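PDB 3VW5: cellobiose 2-epimerase from Ruminococcus albus, which catalyses the reversible epimerization of cellobiose to 4-O-beta-D-glucopyranosyl-D-mannose, inverting the configuration of an unmodified sugar. Local coordinates for residues Val92-Asp97 with Met106-Asn111; Ser121-Ser126 with Lys194-Glu199; Leu173-Thr178 with Asn233-Ile238; Trp249-Ala254 with Lys265-Met270. The protein carries 2 engineered substitutions. One frame throughout, in Å; residues are numbered along the deposited sequence.

The chain folds as an (alpha/alpha)6 barrel, and the four contacts sample both its helices and the loops and short sheets at one end. Contacts 1 and 3 belong to that sheet-bearing end, with centres 21 Å apart and nearest atoms about 6 Å apart. Contacts 2 and 4 join helices; their centres are also 21 Å apart, with nearest atoms about 5 Å apart. Helix 109-126 starts in contact 1 and finishes in contact 2, whose centres lie 23 Å apart, while strand 177-178 of contact 3 leads into helix 179-196 of contact 2. Contacts 1 and 4, on opposite sides of the chain's centre, have centres 29 Å apart.

Contact 1 of 4, residues Val92-Asp97 with Met106-Asn111; sequences VYWMMD and MKHTYN
The contact between Trp94 and Met106, with Val92 and Asn111 beside it, is a buried, water-bridged one at the base of the beta hairpin formed by strands 95-96 and 102-108 of the (alpha/alpha)6 barrel, where the second strand runs into helix 109-126. A classic beta bulge sets Trp94 and Met95 opposite the single residue Asp104. The Trp94 indole, swung opposite the backbone N (chi1 -178°), lies alongside the Met106 side chain, pointing the same way. Met106 bends at chi2 and chi3 and brings its CE over one indole face, 4.3 Å from the centroid of the Trp94 five-membered ring, in a CH-pi contact; its SD makes an oblique Met-aromatic contact with the six-membered ring. Trp94 CZ3 meets Asn111 CB at 3.8 Å, and the ring and amide planes stand 75° apart. Were Trp94 replaced by an alanine, the Met106 methyl would probably lose its aromatic face and a gap would open beside the CB atoms of His108 and Asn111. Val92 CG2 approaches the same amide, 3.4 Å from Asn111 ND2. Lys107 runs its CD past Val92 O, while its NZ goes on to a salt bridge with Asp86 and hydrogen bonds to the carbonyls of Gly90 and Arg158. His108 N-caps the helix through a weak bond from Tyr110 N to its ND1, and Asn165 holds its NE2. One water ties the segments together, donating to Val92 O at 2.7 Å and to Met106 O. It also accepts from His108 N and, at 2.9 Å, from Asn111 ND2.

Contact 2 of 4, residues Ser121-Ser126 with Lys194-Glu199; sequences SYYRAS and KADGNE
Arg124, which packs across Lys194 and Ala195, sends its NH1 into a salt bridge with OE1 of Glu191, and the same carboxylate oxygen is hydrogen-bonded by Ser121 OG. Ser121 OG in turn is held by Asn59 ND2, so Glu191 OE1 joins the arginine to a small polar network that includes Asn59. Across the contact the meeting is mostly apolar. Lys194 CG sits over one face of the Arg124 guanidinium, toward its rim, 3.6 Å from NE, and the two long side chains cross obliquely. A single bend at chi3 (57°) in an otherwise extended arginine turns the guanidinium so that its face, not its edge, receives the lysine methylenes. The two charged ends stay apart, with Arg124 NH2 4.9 Å from Lys194 NZ, and the arginine's charge is probably balanced in part by Glu191. This is surface packing between the C-terminal parts of helices 109-126 and 179-196 of the (alpha/alpha)6 barrel, with the CA atoms of Arg124 and Ala195 6.0 Å apart. The small Ala195 is consistent with so close an approach: its CB touches Arg124 CG at 3.8 Å and Tyr123 CD2 at 3.9 Å. Replacing Arg124 with an alanine would probably leave Glu191 without this positive partner and uncover the flank of Lys194. The Tyr123 ring, thrown out with CG anti to N (chi1 168°), presents its edge to the backbone, placing CE2 3.6 Å from Ala195 O close to the ring plane.

Contact 3 of 4, residues Leu173-Thr178 with Asn233-Ile238; sequences LKADKT and NLVGDI
Two irregular loops pass each other with their CA atoms 6.7 Å apart at Ala175 and Val235 and 7.1 Å apart at Leu173 and Gly236, a spacing bridged by side chains. Leu173, Ala175, Val235 and Ile238 all direct their CB atoms toward the facing loop and form a small apolar cluster. Leu173 is shared between two partners. Its CG meets Val235 CG1 at 3.8 Å as the two side chains run alongside one another with opposite headings, whereas its CD2 reaches Ile238 CD1 tip to tip at 3.7 Å. Val235 makes its contacts with one branch: CG1, placed anti to the backbone N (chi1 155°), touches Leu173 and also lies 4.1 Å from Ala175 CB. Between Val235 and Ile238 the chain passes through Gly236, whose positive phi of 67° suits a glycine and whose CA lies 4.3 Å from Leu173 CD2. The contact is thus plain hydrophobic packing at the sheet-bearing end of the (alpha/alpha)6 barrel. Phe227 of strand 223-228 forms the common backing, since Leu173, Ala175 and Ile238 all touch it. Residues 173-178 run on into strand 177-178, which pairs with strand 223-228 through a classic bulge, and then into helix 179-196, capped by Thr178 OG1; residues 233-238 lead into strand 238-240, which pairs with strand 287-293.

Contact 4 of 4, residues Trp249-Ala254 with Lys265-Met270; sequences WLMDRA and KQFAEM
Met251 crosses both Phe267 and Met270 at about a right angle, and these two crossings lie on the buried side of a helical hairpin. Its sulfur comes to the edge of the phenyl ring: Met251 SD is 3.8 Å from Phe267 CE1 and the line from SD to the ring centroid is 79° off the ring normal, so this Met-aromatic contact uses the rim of the ring. Met251 CG stands anti to the carbonyl carbon (chi1 -79°), and after an extended chi2 the chain bends at the sulfur, carrying CE onward to Met270. There the two methyl ends meet, Met251 CE to Met270 CE at 3.7 Å. On the other flank Asp252 turns its carboxylate toward the backbone of the second helix, with OD1 3.7 Å from Ala268 CA. The small Ala268 probably helps the backbones come near each other, the CA atoms of Asp252 and Ala268 being 6.3 Å apart. A water donates both to Asp252 OD2 and, at 3.2 Å, to Ala268 O, linking the helices. Asp252 OD2 is also bonded by Asn315 ND2, while its OD1 lies close to the carboxylate of Asp271, a neighbour that would tend to raise the pKa of one of the pair. Helices 241-258 and 261-281 run antiparallel here, their local axes 9.3 Å apart at 171°, as successive helices of the (alpha/alpha)6 barrel. Helix 199-216 packs against the apolar side, Met212 on Met251 and Leu209 on Phe267, and His319, just after helix 303-318, touches Asp252 and Ala268.

Contact 1 of 4, residues Val92-Asp97 with Met106-Asn111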
# COMPACT_ATOMS: atom_id res chain seq x y z
N VAL A 92 -13.29 -10.41 2.93
CA VAL A 92 -12.30 -11.05 3.77
C VAL A 92 -12.41 -10.49 5.18
O VAL A 92 -12.83 -9.35 5.36
CB VAL A 92 -10.88 -10.82 3.22
CG1 VAL A 92 -10.78 -11.33 1.80
CG2 VAL A 92 -10.53 -9.34 3.25
N TYR A 93 -12.03 -11.27 6.19
CA TYR A 93 -12.06 -10.80 7.57
C TYR A 93 -10.94 -9.80 7.85
O TYR A 93 -10.12 -9.51 6.98
CB TYR A 93 -11.99 -11.96 8.56
CG TYR A 93 -12.98 -13.06 8.28
CD1 TYR A 93 -14.35 -12.86 8.47
CD2 TYR A 93 -12.55 -14.31 7.82
CE1 TYR A 93 -15.26 -13.87 8.20
CE2 TYR A 93 -13.45 -15.32 7.55
CZ TYR A 93 -14.81 -15.10 7.74
OH TYR A 93 -15.70 -16.12 7.48
N TRP A 94 -10.91 -9.26 9.06
CA TRP A 94 -9.90 -8.27 9.44
C TRP A 94 -8.68 -8.92 10.12
O TRP A 94 -7.53 -8.59 9.83
CB TRP A 94 -10.53 -7.18 10.32
CG TRP A 94 -9.56 -6.10 10.70
CD1 TRP A 94 -8.93 -5.94 11.90
CD2 TRP A 94 -9.07 -5.05 9.86
NE1 TRP A 94 -8.09 -4.86 11.87
CE2 TRP A 94 -8.15 -4.29 10.62
CE3 TRP A 94 -9.32 -4.68 8.53
CZ2 TRP A 94 -7.49 -3.19 10.11
CZ3 TRP A 94 -8.65 -3.57 8.03
CH2 TRP A 94 -7.75 -2.84 8.81
N MET A 95 -8.94 -9.87 11.01
CA MET A 95 -7.92 -10.41 11.88
C MET A 95 -8.18 -11.88 12.14
O MET A 95 -9.29 -12.26 12.51
CB MET A 95 -7.97 -9.70 13.22
CG MET A 95 -6.69 -9.83 14.00
SD MET A 95 -5.54 -8.61 13.38
CE MET A 95 -4.03 -9.50 13.66
N MET A 96 -7.15 -12.70 11.97
CA MET A 96 -7.24 -14.11 12.35
C MET A 96 -6.44 -14.28 13.63
O MET A 96 -5.68 -13.39 13.99
CB MET A 96 -6.66 -14.99 11.24
CG MET A 96 -7.06 -14.55 9.83
SD MET A 96 -8.86 -14.44 9.54
CE MET A 96 -9.36 -16.13 9.89
N ASP A 97 -6.62 -15.38 14.34
CA ASP A 97 -5.69 -15.72 15.42
C ASP A 97 -4.51 -16.49 14.80
O ASP A 97 -4.49 -16.70 13.59
CB ASP A 97 -6.38 -16.49 16.55
CG ASP A 97 -6.89 -17.87 16.12
OD1 ASP A 97 -6.38 -18.45 15.12
OD2 ASP A 97 -7.80 -18.39 16.80
N MET A 106 -15.02 -8.06 11.06
CA MET A 106 -15.37 -6.78 10.44
C MET A 106 -14.93 -6.74 8.97
O MET A 106 -13.82 -7.17 8.62
CB MET A 106 -14.69 -5.66 11.26
CG MET A 106 -14.71 -4.26 10.65
SD MET A 106 -13.20 -3.83 9.77
CE MET A 106 -12.32 -2.84 10.99
N LYS A 107 -15.79 -6.22 8.10
CA LYS A 107 -15.48 -6.11 6.68
C LYS A 107 -15.05 -4.69 6.35
O LYS A 107 -15.72 -3.73 6.72
CB LYS A 107 -16.68 -6.49 5.81
CG LYS A 107 -17.23 -7.88 6.06
CD LYS A 107 -16.27 -8.96 5.59
CE LYS A 107 -16.75 -10.37 5.97
NZ LYS A 107 -17.89 -10.83 5.12
N HIS A 108 -13.93 -4.56 5.66
CA HIS A 108 -13.43 -3.25 5.29
C HIS A 108 -13.04 -3.17 3.81
O HIS A 108 -12.17 -3.90 3.32
CB HIS A 108 -12.24 -2.86 6.17
CG HIS A 108 -12.16 -1.39 6.43
ND1 HIS A 108 -11.98 -0.45 5.42
CD2 HIS A 108 -12.24 -0.68 7.58
CE1 HIS A 108 -11.96 0.76 5.94
NE2 HIS A 108 -12.11 0.65 7.25
N THR A 109 -13.71 -2.28 3.10
CA THR A 109 -13.43 -2.03 1.70
C THR A 109 -11.92 -2.01 1.40
O THR A 109 -11.44 -2.60 0.43
CB THR A 109 -14.05 -0.71 1.27
OG1 THR A 109 -15.46 -0.82 1.44
CG2 THR A 109 -13.76 -0.41 -0.18
N TYR A 110 -11.19 -1.30 2.24
CA TYR A 110 -9.75 -1.13 2.09
C TYR A 110 -9.01 -2.48 2.18
O TYR A 110 -8.11 -2.76 1.38
CB TYR A 110 -9.31 -0.16 3.17
CG TYR A 110 -7.85 0.05 3.31
CD1 TYR A 110 -7.24 1.11 2.67
CD2 TYR A 110 -7.08 -0.76 4.14
CE1 TYR A 110 -5.89 1.34 2.81
CE2 TYR A 110 -5.72 -0.55 4.28
CZ TYR A 110 -5.12 0.51 3.62
OH TYR A 110 -3.77 0.76 3.76
N ASN A 111 -9.41 -3.30 3.14
CA ASN A 111 -8.83 -4.62 3.33
C ASN A 111 -9.16 -5.53 2.16
O ASN A 111 -8.26 -6.18 1.61
CB ASN A 111 -9.32 -5.22 4.65
CG ASN A 111 -8.61 -6.52 5.01
OD1 ASN A 111 -7.45 -6.73 4.66
ND2 ASN A 111 -9.31 -7.39 5.74
O HOH W 1 -12.09 -6.92 6.38

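Contact 2 of 4, residues Ser121-Ser126 with Lys194-Glu199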
# COMPACT_ATOMS: atom_id res chain seq x y z
N SER A 121 -2.08 -10.40 -8.42
CA SER A 121 -0.64 -10.50 -8.62
C SER A 121 -0.18 -11.95 -8.58
O SER A 121 0.71 -12.34 -9.33
CB SER A 121 0.07 -9.69 -7.54
OG SER A 121 0.15 -8.35 -7.94
N TYR A 122 -0.78 -12.74 -7.71
CA TYR A 122 -0.38 -14.13 -7.56
C TYR A 122 -0.76 -14.88 -8.81
O TYR A 122 -0.01 -15.74 -9.27
CB TYR A 122 -1.04 -14.76 -6.34
CG TYR A 122 -0.71 -16.22 -6.19
CD1 TYR A 122 0.59 -16.64 -5.93
CD2 TYR A 122 -1.70 -17.19 -6.32
CE1 TYR A 122 0.89 -17.97 -5.79
CE2 TYR A 122 -1.42 -18.53 -6.18
CZ TYR A 122 -0.12 -18.92 -5.93
OH TYR A 122 0.17 -20.26 -5.81
N TYR A 123 -1.92 -14.55 -9.37
CA TYR A 123 -2.32 -15.08 -10.67
C TYR A 123 -1.30 -14.71 -11.76
O TYR A 123 -0.83 -15.58 -12.49
CB TYR A 123 -3.73 -14.64 -11.06
CG TYR A 123 -4.10 -14.91 -12.50
CD1 TYR A 123 -4.26 -16.23 -12.97
CD2 TYR A 123 -4.28 -13.87 -13.40
CE1 TYR A 123 -4.59 -16.48 -14.28
CE2 TYR A 123 -4.61 -14.10 -14.71
CZ TYR A 123 -4.76 -15.41 -15.15
OH TYR A 123 -5.09 -15.64 -16.46
N ARG A 124 -0.95 -13.43 -11.88
CA ARG A 124 0.05 -13.03 -12.86
C ARG A 124 1.36 -13.77 -12.62
O ARG A 124 2.20 -13.88 -13.49
CB ARG A 124 0.31 -11.52 -12.81
CG ARG A 124 -0.88 -10.69 -13.23
CD ARG A 124 -0.52 -9.21 -13.23
NE ARG A 124 0.61 -8.92 -14.10
CZ ARG A 124 1.65 -8.17 -13.76
NH1 ARG A 124 1.73 -7.63 -12.54
NH2 ARG A 124 2.62 -7.95 -14.64
N ALA A 125 1.51 -14.26 -11.40
CA ALA A 125 2.75 -14.90 -11.02
C ALA A 125 2.76 -16.39 -11.34
O ALA A 125 3.78 -16.90 -11.80
CB ALA A 125 3.04 -14.67 -9.53
N SER A 126 1.64 -17.08 -11.12
CA SER A 126 1.65 -18.53 -10.94
C SER A 126 1.24 -19.48 -12.09
O SER A 126 1.71 -20.63 -12.10
CB SER A 126 0.95 -18.91 -9.64
OG SER A 126 -0.34 -18.31 -9.60
N LYS A 194 -4.85 -5.31 -15.34
CA LYS A 194 -3.57 -5.76 -15.88
C LYS A 194 -3.61 -7.27 -16.07
O LYS A 194 -3.15 -7.79 -17.09
CB LYS A 194 -2.44 -5.37 -14.92
CG LYS A 194 -1.07 -5.92 -15.28
CD LYS A 194 -0.02 -4.83 -15.17
CE LYS A 194 0.79 -4.68 -16.46
NZ LYS A 194 1.69 -3.47 -16.44
N ALA A 195 -4.17 -7.98 -15.10
CA ALA A 195 -4.18 -9.43 -15.12
C ALA A 195 -5.05 -10.05 -16.22
O ALA A 195 -4.71 -11.12 -16.74
CB ALA A 195 -4.59 -9.98 -13.76
N ASP A 196 -6.17 -9.41 -16.55
CA ASP A 196 -7.23 -10.10 -17.30
C ASP A 196 -8.13 -9.22 -18.19
O ASP A 196 -9.06 -9.73 -18.83
CB ASP A 196 -8.08 -10.91 -16.32
CG ASP A 196 -8.96 -11.90 -17.00
OD1 ASP A 196 -8.44 -12.95 -17.44
OD2 ASP A 196 -10.18 -11.64 -17.10
N GLY A 197 -7.85 -7.92 -18.21
CA GLY A 197 -8.50 -6.97 -19.10
C GLY A 197 -10.02 -6.84 -19.11
O GLY A 197 -10.56 -6.32 -20.07
N ASN A 198 -10.71 -7.30 -18.07
CA ASN A 198 -12.17 -7.20 -17.96
C ASN A 198 -12.65 -5.76 -17.93
O ASN A 198 -12.24 -4.99 -17.07
CB ASN A 198 -12.67 -7.95 -16.71
CG ASN A 198 -14.19 -7.87 -16.52
OD1 ASN A 198 -14.69 -7.65 -15.41
ND2 ASN A 198 -14.93 -8.04 -17.60
N GLU A 199 -13.52 -5.40 -18.87
CA GLU A 199 -13.94 -4.02 -19.03
C GLU A 199 -14.89 -3.53 -17.92
O GLU A 199 -15.00 -2.32 -17.67
CB GLU A 199 -14.55 -3.80 -20.42
CG GLU A 199 -13.79 -2.79 -21.30
CD GLU A 199 -12.34 -3.19 -21.59
OE1 GLU A 199 -11.45 -2.30 -21.54
OE2 GLU A 199 -12.08 -4.39 -21.87

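Contact 3 of 4, residues Leu173-Thr178 with Asn233-Ile238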
# COMPACT_ATOMS: atom_id res chain seq x y z
N LEU A 173 -11.38 11.09 14.50
CA LEU A 173 -12.18 11.45 13.32
C LEU A 173 -13.20 10.40 12.85
O LEU A 173 -14.40 10.67 12.79
CB LEU A 173 -11.24 11.87 12.17
CG LEU A 173 -10.98 13.37 11.95
CD1 LEU A 173 -11.07 14.11 13.26
CD2 LEU A 173 -9.63 13.62 11.28
N LYS A 174 -12.71 9.22 12.49
CA LYS A 174 -13.60 8.12 12.08
C LYS A 174 -14.64 8.50 10.99
O LYS A 174 -15.77 7.99 10.97
CB LYS A 174 -14.27 7.49 13.31
CG LYS A 174 -13.25 7.06 14.37
CD LYS A 174 -13.87 6.16 15.44
CE LYS A 174 -14.45 6.94 16.63
NZ LYS A 174 -15.63 7.77 16.23
N ALA A 175 -14.23 9.39 10.08
CA ALA A 175 -15.05 9.77 8.93
C ALA A 175 -15.61 8.55 8.22
O ALA A 175 -15.08 7.45 8.34
CB ALA A 175 -14.23 10.60 7.97
N ASP A 176 -16.68 8.74 7.48
CA ASP A 176 -17.33 7.65 6.76
C ASP A 176 -16.53 7.27 5.53
O ASP A 176 -16.32 6.09 5.26
CB ASP A 176 -18.74 8.05 6.36
CG ASP A 176 -19.66 8.24 7.56
OD1 ASP A 176 -19.69 9.38 8.12
OD2 ASP A 176 -20.35 7.25 7.94
N LYS A 177 -16.10 8.26 4.76
CA LYS A 177 -15.36 7.99 3.54
C LYS A 177 -13.93 8.52 3.63
O LYS A 177 -13.69 9.54 4.27
CB LYS A 177 -16.11 8.59 2.36
CG LYS A 177 -17.48 7.96 2.14
CD LYS A 177 -18.28 8.68 1.06
CE LYS A 177 -19.59 7.94 0.75
NZ LYS A 177 -20.78 8.84 0.61
N THR A 178 -12.98 7.83 3.00
CA THR A 178 -11.57 8.23 3.07
C THR A 178 -10.90 8.18 1.70
O THR A 178 -11.30 7.39 0.85
CB THR A 178 -10.77 7.29 4.00
OG1 THR A 178 -10.43 6.09 3.29
CG2 THR A 178 -11.57 6.96 5.24
N ASN A 233 -18.04 15.73 1.99
CA ASN A 233 -17.50 16.97 2.48
C ASN A 233 -16.35 16.71 3.45
O ASN A 233 -16.34 15.71 4.17
CB ASN A 233 -18.58 17.83 3.13
CG ASN A 233 -19.43 18.57 2.13
OD1 ASN A 233 -18.99 18.86 1.01
ND2 ASN A 233 -20.65 18.90 2.52
N LEU A 234 -15.40 17.63 3.46
CA LEU A 234 -14.20 17.51 4.27
C LEU A 234 -14.47 17.41 5.77
O LEU A 234 -15.31 18.13 6.31
CB LEU A 234 -13.30 18.70 3.97
CG LEU A 234 -11.80 18.66 4.28
CD1 LEU A 234 -11.16 17.33 3.91
CD2 LEU A 234 -11.19 19.80 3.49
N VAL A 235 -13.76 16.50 6.41
CA VAL A 235 -13.80 16.28 7.85
C VAL A 235 -12.37 16.37 8.36
O VAL A 235 -11.48 15.70 7.82
CB VAL A 235 -14.31 14.87 8.17
CG1 VAL A 235 -13.79 14.41 9.54
CG2 VAL A 235 -15.83 14.79 8.08
N GLY A 236 -12.14 17.18 9.38
CA GLY A 236 -10.78 17.46 9.84
C GLY A 236 -10.00 18.25 8.80
O GLY A 236 -10.56 18.72 7.80
N ASP A 237 -8.70 18.39 9.02
CA ASP A 237 -7.87 19.13 8.10
C ASP A 237 -6.48 18.51 8.05
O ASP A 237 -5.53 19.02 8.64
CB ASP A 237 -7.78 20.58 8.55
CG ASP A 237 -6.91 21.44 7.63
OD1 ASP A 237 -6.53 22.54 8.08
OD2 ASP A 237 -6.61 21.00 6.49
N ILE A 238 -6.37 17.39 7.35
CA ILE A 238 -5.13 16.64 7.34
C ILE A 238 -4.53 16.61 5.94
O ILE A 238 -5.21 16.37 4.95
CB ILE A 238 -5.33 15.21 7.88
CG1 ILE A 238 -5.67 15.29 9.37
CG2 ILE A 238 -4.09 14.37 7.69
CD1 ILE A 238 -6.26 14.03 9.89

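Contact 4 of 4, residues Trp249-Ala254 with Lys265-Met270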
# COMPACT_ATOMS: atom_id res chain seq x y z
N TRP A 249 2.11 8.32 -8.44
CA TRP A 249 2.58 7.25 -9.32
C TRP A 249 1.55 6.13 -9.50
O TRP A 249 1.48 5.51 -10.55
CB TRP A 249 3.95 6.71 -8.91
CG TRP A 249 3.99 5.78 -7.73
CD1 TRP A 249 4.24 6.13 -6.43
CD2 TRP A 249 3.84 4.35 -7.73
NE1 TRP A 249 4.23 5.01 -5.63
CE2 TRP A 249 4.00 3.91 -6.40
CE3 TRP A 249 3.60 3.41 -8.73
CZ2 TRP A 249 3.91 2.56 -6.04
CZ3 TRP A 249 3.51 2.07 -8.37
CH2 TRP A 249 3.66 1.65 -7.03
N LEU A 250 0.74 5.89 -8.48
CA LEU A 250 -0.31 4.89 -8.53
C LEU A 250 -1.36 5.26 -9.57
O LEU A 250 -1.88 4.40 -10.29
CB LEU A 250 -0.97 4.76 -7.17
CG LEU A 250 -0.71 3.47 -6.41
CD1 LEU A 250 0.58 2.83 -6.87
CD2 LEU A 250 -0.72 3.71 -4.92
N MET A 251 -1.68 6.54 -9.66
CA MET A 251 -2.69 6.98 -10.62
C MET A 251 -2.17 6.96 -12.07
O MET A 251 -2.93 6.62 -12.99
CB MET A 251 -3.22 8.35 -10.22
CG MET A 251 -4.23 8.27 -9.11
SD MET A 251 -5.05 9.83 -8.69
CE MET A 251 -3.68 10.88 -8.23
N ASP A 252 -0.90 7.31 -12.26
CA ASP A 252 -0.26 7.21 -13.57
C ASP A 252 -0.24 5.76 -13.98
O ASP A 252 -0.53 5.43 -15.13
CB ASP A 252 1.18 7.74 -13.54
CG ASP A 252 1.25 9.26 -13.51
OD1 ASP A 252 0.24 9.91 -13.85
OD2 ASP A 252 2.31 9.80 -13.15
N ARG A 253 0.11 4.89 -13.03
CA ARG A 253 0.12 3.46 -13.27
C ARG A 253 -1.24 3.02 -13.79
O ARG A 253 -1.33 2.34 -14.81
CB ARG A 253 0.48 2.70 -11.99
CG ARG A 253 0.32 1.16 -12.03
CD ARG A 253 1.22 0.50 -13.07
NE ARG A 253 2.47 1.23 -13.28
CZ ARG A 253 3.61 0.97 -12.64
NH1 ARG A 253 3.67 0.01 -11.71
NH2 ARG A 253 4.71 1.69 -12.91
N ALA A 254 -2.31 3.42 -13.10
CA ALA A 254 -3.68 3.09 -13.52
C ALA A 254 -3.97 3.55 -14.96
O ALA A 254 -4.53 2.79 -15.77
CB ALA A 254 -4.72 3.66 -12.53
N LYS A 265 -2.66 11.86 -20.12
CA LYS A 265 -2.15 13.22 -20.23
C LYS A 265 -2.77 14.07 -19.12
O LYS A 265 -2.10 14.90 -18.50
CB LYS A 265 -2.47 13.81 -21.62
CG LYS A 265 -1.67 15.07 -21.97
CD LYS A 265 -2.56 16.19 -22.54
CE LYS A 265 -2.31 17.54 -21.84
NZ LYS A 265 -3.39 18.57 -22.03
N GLN A 266 -4.06 13.82 -18.88
CA GLN A 266 -4.81 14.55 -17.87
C GLN A 266 -4.20 14.29 -16.50
O GLN A 266 -3.85 15.21 -15.76
CB GLN A 266 -6.27 14.10 -17.90
CG GLN A 266 -7.25 15.12 -17.34
CD GLN A 266 -8.65 14.54 -17.14
OE1 GLN A 266 -9.47 15.12 -16.42
NE2 GLN A 266 -8.92 13.41 -17.78
N PHE A 267 -4.07 13.01 -16.17
CA PHE A 267 -3.55 12.62 -14.87
C PHE A 267 -2.06 12.92 -14.69
O PHE A 267 -1.63 13.32 -13.59
CB PHE A 267 -3.90 11.16 -14.57
CG PHE A 267 -5.26 11.01 -13.94
CD1 PHE A 267 -5.39 10.96 -12.56
CD2 PHE A 267 -6.40 11.00 -14.73
CE1 PHE A 267 -6.64 10.85 -11.98
CE2 PHE A 267 -7.65 10.90 -14.16
CZ PHE A 267 -7.77 10.82 -12.78
N ALA A 268 -1.27 12.78 -15.75
CA ALA A 268 0.15 13.09 -15.68
C ALA A 268 0.39 14.56 -15.31
O ALA A 268 1.39 14.89 -14.65
CB ALA A 268 0.85 12.74 -16.97
N GLU A 269 -0.51 15.44 -15.73
CA GLU A 269 -0.34 16.85 -15.40
C GLU A 269 -0.76 17.14 -13.97
O GLU A 269 -0.10 17.90 -13.27
CB GLU A 269 -1.06 17.76 -16.39
CG GLU A 269 -0.47 17.66 -17.79
CD GLU A 269 -0.72 18.89 -18.64
OE1 GLU A 269 -1.31 19.87 -18.12
OE2 GLU A 269 -0.31 18.88 -19.84
N MET A 270 -1.86 16.51 -13.53
CA MET A 270 -2.31 16.66 -12.15
C MET A 270 -1.27 16.07 -11.19
O MET A 270 -0.86 16.71 -10.23
CB MET A 270 -3.66 15.98 -11.95
CG MET A 270 -4.31 16.27 -10.60
SD MET A 270 -5.80 15.30 -10.30
CE MET A 270 -5.13 13.65 -10.16
O HOH W 2 2.74 12.27 -13.49